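Long-range contact in putative lipoprotein (Bacteroides fragilis, PDB 3QNK), which is a putative SusD-like outer-membrane lipoprotein that probably helps capture glycans or other nutrients for uptake: residues K150-K161 against L187-R197. Sequence-based numbering, arbitrary orientation.
Sequences KECYDFILEDLK and LKSRVELYDKR
Val191 reaching between Tyr153, Ile156, Leu157 and Leu160 is a knob-into-hole contact of two nearly antiparallel helices in the alpha-alpha superhelix of this SusD-like protein; the axes of 150-161 and 187-194 come within 10.0 Å of each other, their directions 163° apart. Val191 CG1 lies 3.6 Å from Tyr153 CD1, at the edge of the ring, and also meets Leu157 and Ile156, while CG2 lies between Ile156 and Leu160. Further along, Leu160 spreads its two methyls over Leu187 and the start of Lys188. Leu157 CD2 packs against Val191 and the aliphatic part of Glu192, whose carboxylate is engaged by Ser204.

At the other end a salt-bridge network of Lys150, Asp154, Asp195 and Arg197 borders the apolar packing. Helix 181-194 finishes in a Schellman motif with Lys196 at C-prime, and the turn brings Arg197 back towards 150-161. Arg197, its chain extended, grips Asp154 end-on, Arg197 NH2 to Asp154 OD1 at 2.7 Å and Arg197 NH1 to the same oxygen at 3.0 Å, with the carboxylate turned 81° from the guanidinium plane. Side-on, its NE and NH2 both bond Asp195 OD2, which also takes Lys150 NZ at 3.0 Å from above the carboxylate plane. Gripped along two edges, the guanidinium is fixed in rotation, with Leu157 CD1 over one face. Asp195, its CG anti to the backbone N (chi1 -162°), lays its carboxylate almost parallel to the Tyr153 ring, and Asp195 CB makes a CH-pi contact 3.8 Å from the ring centroid.

Helix 101-126 lies along one side of the pair, touching Cys152, Tyr153 and Leu160 and, through Phe120, the Tyr194 ring; helices 198-209 and 391-405 pack against 187-194 through Ser189 and Leu193.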
loop_
_atom_site.group_PDB
_atom_site.type_symbol
_atom_site.label_atom_id
_atom_site.label_comp_id
_atom_site.label_asym_id
_atom_site.label_seq_id
_atom_site.Cartn_x
_atom_site.Cartn_y
_atom_site.Cartn_z
ATOM N N LYS B 150 9.581 0.399 -26.132
ATOM C CA LYS B 150 9.892 1.526 -27.019
ATOM C C LYS B 150 8.818 2.593 -26.927
ATOM O O LYS B 150 9.160 3.768 -26.759
ATOM C CB LYS B 150 10.094 1.087 -28.488
ATOM C CG LYS B 150 11.045 2.010 -29.274
ATOM C CD LYS B 150 12.547 1.803 -28.889
ATOM C CE LYS B 150 13.537 2.762 -29.536
ATOM N NZ LYS B 150 14.933 2.554 -29.035
ATOM N N GLU B 151 7.524 2.180 -26.984
ATOM C CA GLU B 151 6.353 3.056 -26.864
ATOM C C GLU B 151 6.334 3.794 -25.521
ATOM O O GLU B 151 5.996 4.977 -25.455
ATOM C CB GLU B 151 5.095 2.218 -26.964
ATOM C CG GLU B 151 4.308 2.352 -28.237
ATOM C CD GLU B 151 2.889 1.850 -28.049
ATOM O OE1 GLU B 151 2.694 0.627 -27.832
ATOM O OE2 GLU B 151 1.977 2.711 -28.026
ATOM N N CYS B 152 6.673 3.078 -24.447
ATOM C CA CYS B 152 6.716 3.611 -23.094
ATOM C C CYS B 152 7.833 4.662 -22.985
ATOM O O CYS B 152 7.570 5.761 -22.487
ATOM C CB CYS B 152 6.883 2.478 -22.087
ATOM S SG CYS B 152 5.470 1.330 -22.032
ATOM N N TYR B 153 9.032 4.376 -23.560
ATOM C CA TYR B 153 10.122 5.352 -23.568
ATOM C C TYR B 153 9.723 6.585 -24.393
ATOM O O TYR B 153 10.027 7.704 -23.986
ATOM C CB TYR B 153 11.435 4.737 -24.065
ATOM C CG TYR B 153 12.191 4.011 -22.976
ATOM C CD1 TYR B 153 12.769 4.703 -21.919
ATOM C CD2 TYR B 153 12.329 2.632 -23.002
ATOM C CE1 TYR B 153 13.461 4.032 -20.908
ATOM C CE2 TYR B 153 13.030 1.954 -22.008
ATOM C CZ TYR B 153 13.592 2.654 -20.961
ATOM O OH TYR B 153 14.230 1.947 -19.970
ATOM N N ASP B 154 8.952 6.383 -25.494
ATOM C CA ASP B 154 8.412 7.470 -26.325
ATOM C C ASP B 154 7.448 8.338 -25.511
ATOM O O ASP B 154 7.553 9.559 -25.564
ATOM C CB ASP B 154 7.695 6.930 -27.570
ATOM C CG ASP B 154 8.570 6.356 -28.658
ATOM O OD1 ASP B 154 9.798 6.598 -28.628
ATOM O OD2 ASP B 154 8.021 5.735 -29.589
ATOM N N PHE B 155 6.540 7.706 -24.732
ATOM C CA PHE B 155 5.573 8.402 -23.867
ATOM C C PHE B 155 6.303 9.280 -22.851
ATOM O O PHE B 155 6.022 10.471 -22.795
ATOM C CB PHE B 155 4.643 7.390 -23.154
ATOM C CG PHE B 155 3.466 7.987 -22.430
ATOM C CD1 PHE B 155 3.608 8.518 -21.151
ATOM C CD2 PHE B 155 2.203 7.973 -22.997
ATOM C CE1 PHE B 155 2.521 9.073 -20.481
ATOM C CE2 PHE B 155 1.110 8.495 -22.311
ATOM C CZ PHE B 155 1.282 9.054 -21.063
ATOM N N ILE B 156 7.265 8.705 -22.096
ATOM C CA ILE B 156 8.077 9.401 -21.085
ATOM C C ILE B 156 8.777 10.598 -21.716
ATOM O O ILE B 156 8.692 11.715 -21.197
ATOM C CB ILE B 156 9.096 8.450 -20.382
ATOM C CG1 ILE B 156 8.380 7.323 -19.593
ATOM C CG2 ILE B 156 10.033 9.233 -19.462
ATOM C CD1 ILE B 156 9.251 6.113 -19.348
ATOM N N LEU B 157 9.435 10.369 -22.853
ATOM C CA LEU B 157 10.202 11.411 -23.538
ATOM C C LEU B 157 9.321 12.496 -24.133
ATOM O O LEU B 157 9.757 13.641 -24.186
ATOM C CB LEU B 157 11.122 10.786 -24.596
ATOM C CG LEU B 157 12.282 9.936 -24.017
ATOM C CD1 LEU B 157 12.967 9.110 -25.078
ATOM C CD2 LEU B 157 13.254 10.795 -23.247
ATOM N N GLU B 158 8.075 12.184 -24.536
ATOM C CA GLU B 158 7.168 13.215 -25.040
ATOM C C GLU B 158 6.735 14.124 -23.889
ATOM O O GLU B 158 6.685 15.334 -24.070
ATOM C CB GLU B 158 5.967 12.614 -25.765
ATOM C CG GLU B 158 6.011 12.914 -27.254
ATOM C CD GLU B 158 6.046 14.383 -27.651
ATOM O OE1 GLU B 158 5.058 15.102 -27.368
ATOM O OE2 GLU B 158 7.048 14.809 -28.272
ATOM N N ASP B 159 6.518 13.546 -22.687
ATOM C CA ASP B 159 6.173 14.277 -21.454
ATOM C C ASP B 159 7.322 15.200 -21.054
ATOM O O ASP B 159 7.072 16.357 -20.717
ATOM C CB ASP B 159 5.838 13.311 -20.289
ATOM C CG ASP B 159 4.354 13.042 -20.041
ATOM O OD1 ASP B 159 3.512 13.803 -20.569
ATOM O OD2 ASP B 159 4.037 12.099 -19.274
ATOM N N LEU B 160 8.579 14.709 -21.139
ATOM C CA LEU B 160 9.765 15.488 -20.795
ATOM C C LEU B 160 10.048 16.551 -21.837
ATOM O O LEU B 160 10.529 17.631 -21.469
ATOM C CB LEU B 160 10.991 14.604 -20.565
ATOM C CG LEU B 160 10.942 13.753 -19.290
ATOM C CD1 LEU B 160 11.989 12.686 -19.319
ATOM C CD2 LEU B 160 11.038 14.617 -18.024
ATOM N N LYS B 161 9.696 16.303 -23.120
ATOM C CA LYS B 161 9.823 17.322 -24.177
ATOM C C LYS B 161 8.893 18.476 -23.846
ATOM O O LYS B 161 9.329 19.625 -23.886
ATOM C CB LYS B 161 9.515 16.746 -25.573
ATOM C CG LYS B 161 9.475 17.805 -26.664
ATOM C CD LYS B 161 9.435 17.234 -28.064
ATOM C CE LYS B 161 8.799 18.170 -29.080
ATOM N NZ LYS B 161 7.320 17.976 -29.185
ATOM N N LEU B 187 16.657 14.616 -16.791
ATOM C CA LEU B 187 15.951 13.338 -16.742
ATOM C C LEU B 187 15.857 12.758 -18.135
ATOM O O LEU B 187 16.101 11.558 -18.284
ATOM C CB LEU B 187 14.558 13.427 -16.078
ATOM C CG LEU B 187 13.830 12.077 -15.742
ATOM C CD1 LEU B 187 14.670 11.170 -14.876
ATOM C CD2 LEU B 187 12.487 12.309 -15.076
ATOM N N LYS B 188 15.612 13.609 -19.156
ATOM C CA LYS B 188 15.509 13.227 -20.562
ATOM C C LYS B 188 16.761 12.476 -20.990
ATOM O O LYS B 188 16.635 11.364 -21.510
ATOM C CB LYS B 188 15.270 14.464 -21.454
ATOM C CG LYS B 188 14.543 14.204 -22.770
ATOM C CD LYS B 188 13.999 15.463 -23.455
ATOM C CE LYS B 188 14.076 15.370 -24.976
ATOM N NZ LYS B 188 15.325 15.976 -25.556
ATOM N N SER B 189 17.969 13.028 -20.691
ATOM C CA SER B 189 19.255 12.407 -21.063
ATOM C C SER B 189 19.409 10.998 -20.457
ATOM O O SER B 189 19.908 10.116 -21.159
ATOM C CB SER B 189 20.440 13.290 -20.667
ATOM O OG SER B 189 20.716 13.310 -19.275
ATOM N N ARG B 190 18.970 10.766 -19.190
ATOM C CA ARG B 190 19.059 9.436 -18.573
ATOM C C ARG B 190 18.087 8.466 -19.227
ATOM O O ARG B 190 18.505 7.358 -19.583
ATOM C CB ARG B 190 18.797 9.493 -17.076
ATOM C CG ARG B 190 19.196 8.202 -16.387
ATOM C CD ARG B 190 18.494 8.080 -15.068
ATOM N NE ARG B 190 19.035 9.027 -14.098
ATOM C CZ ARG B 190 18.622 9.139 -12.842
ATOM N NH1 ARG B 190 17.640 8.370 -12.386
ATOM N NH2 ARG B 190 19.183 10.027 -12.031
ATOM N N VAL B 191 16.787 8.892 -19.402
ATOM C CA VAL B 191 15.736 8.103 -20.066
ATOM C C VAL B 191 16.206 7.709 -21.507
ATOM O O VAL B 191 16.080 6.540 -21.896
ATOM C CB VAL B 191 14.385 8.850 -20.067
ATOM C CG1 VAL B 191 13.321 8.064 -20.810
ATOM C CG2 VAL B 191 13.920 9.111 -18.647
ATOM N N GLU B 192 16.812 8.655 -22.238
ATOM C CA GLU B 192 17.348 8.420 -23.574
ATOM C C GLU B 192 18.533 7.445 -23.541
ATOM O O GLU B 192 18.666 6.614 -24.437
ATOM C CB GLU B 192 17.773 9.737 -24.245
ATOM C CG GLU B 192 16.625 10.669 -24.627
ATOM C CD GLU B 192 16.988 12.121 -24.926
ATOM O OE1 GLU B 192 17.979 12.621 -24.348
ATOM O OE2 GLU B 192 16.266 12.771 -25.719
ATOM N N LEU B 193 19.382 7.524 -22.502
ATOM C CA LEU B 193 20.540 6.642 -22.355
ATOM C C LEU B 193 20.086 5.211 -22.051
ATOM O O LEU B 193 20.634 4.245 -22.607
ATOM C CB LEU B 193 21.481 7.171 -21.253
ATOM C CG LEU B 193 22.817 6.436 -21.050
ATOM C CD1 LEU B 193 23.726 6.574 -22.271
ATOM C CD2 LEU B 193 23.514 6.924 -19.819
ATOM N N TYR B 194 19.076 5.084 -21.174
ATOM C CA TYR B 194 18.475 3.803 -20.793
ATOM C C TYR B 194 17.917 3.100 -22.036
ATOM O O TYR B 194 18.099 1.896 -22.135
ATOM C CB TYR B 194 17.401 4.001 -19.684
ATOM C CG TYR B 194 17.973 4.066 -18.271
ATOM C CD1 TYR B 194 19.240 4.595 -18.030
ATOM C CD2 TYR B 194 17.283 3.525 -17.191
ATOM C CE1 TYR B 194 19.806 4.581 -16.752
ATOM C CE2 TYR B 194 17.830 3.535 -15.894
ATOM C CZ TYR B 194 19.083 4.091 -15.677
ATOM O OH TYR B 194 19.639 4.166 -14.421
ATOM N N ASP B 195 17.384 3.853 -23.038
ATOM C CA ASP B 195 16.845 3.305 -24.286
ATOM C C ASP B 195 17.840 3.384 -25.477
ATOM O O ASP B 195 17.440 3.221 -26.654
ATOM C CB ASP B 195 15.516 3.992 -24.663
ATOM C CG ASP B 195 14.707 3.190 -25.667
ATOM O OD1 ASP B 195 14.830 1.932 -25.669
ATOM O OD2 ASP B 195 13.983 3.815 -26.478
ATOM N N LYS B 196 19.134 3.614 -25.176
ATOM C CA LYS B 196 20.223 3.645 -26.154
ATOM C C LYS B 196 19.988 4.652 -27.322
ATOM O O LYS B 196 20.480 4.433 -28.441
ATOM C CB LYS B 196 20.531 2.225 -26.712
ATOM C CG LYS B 196 20.852 1.188 -25.643
ATOM C CD LYS B 196 21.473 -0.019 -26.264
ATOM C CE LYS B 196 22.072 -0.998 -25.284
ATOM N NZ LYS B 196 22.536 -2.237 -25.981
ATOM N N ARG B 197 19.329 5.794 -27.027
ATOM C CA ARG B 197 19.102 6.895 -27.964
ATOM C C ARG B 197 20.244 7.888 -27.801
ATOM O O ARG B 197 20.046 9.013 -27.346
ATOM C CB ARG B 197 17.728 7.562 -27.694
ATOM C CG ARG B 197 16.572 6.590 -27.684
ATOM C CD ARG B 197 15.249 7.293 -27.550
ATOM N NE ARG B 197 14.175 6.318 -27.380
ATOM C CZ ARG B 197 12.905 6.516 -27.715
ATOM N NH1 ARG B 197 12.521 7.671 -28.250
ATOM N NH2 ARG B 197 12.012 5.558 -27.530
#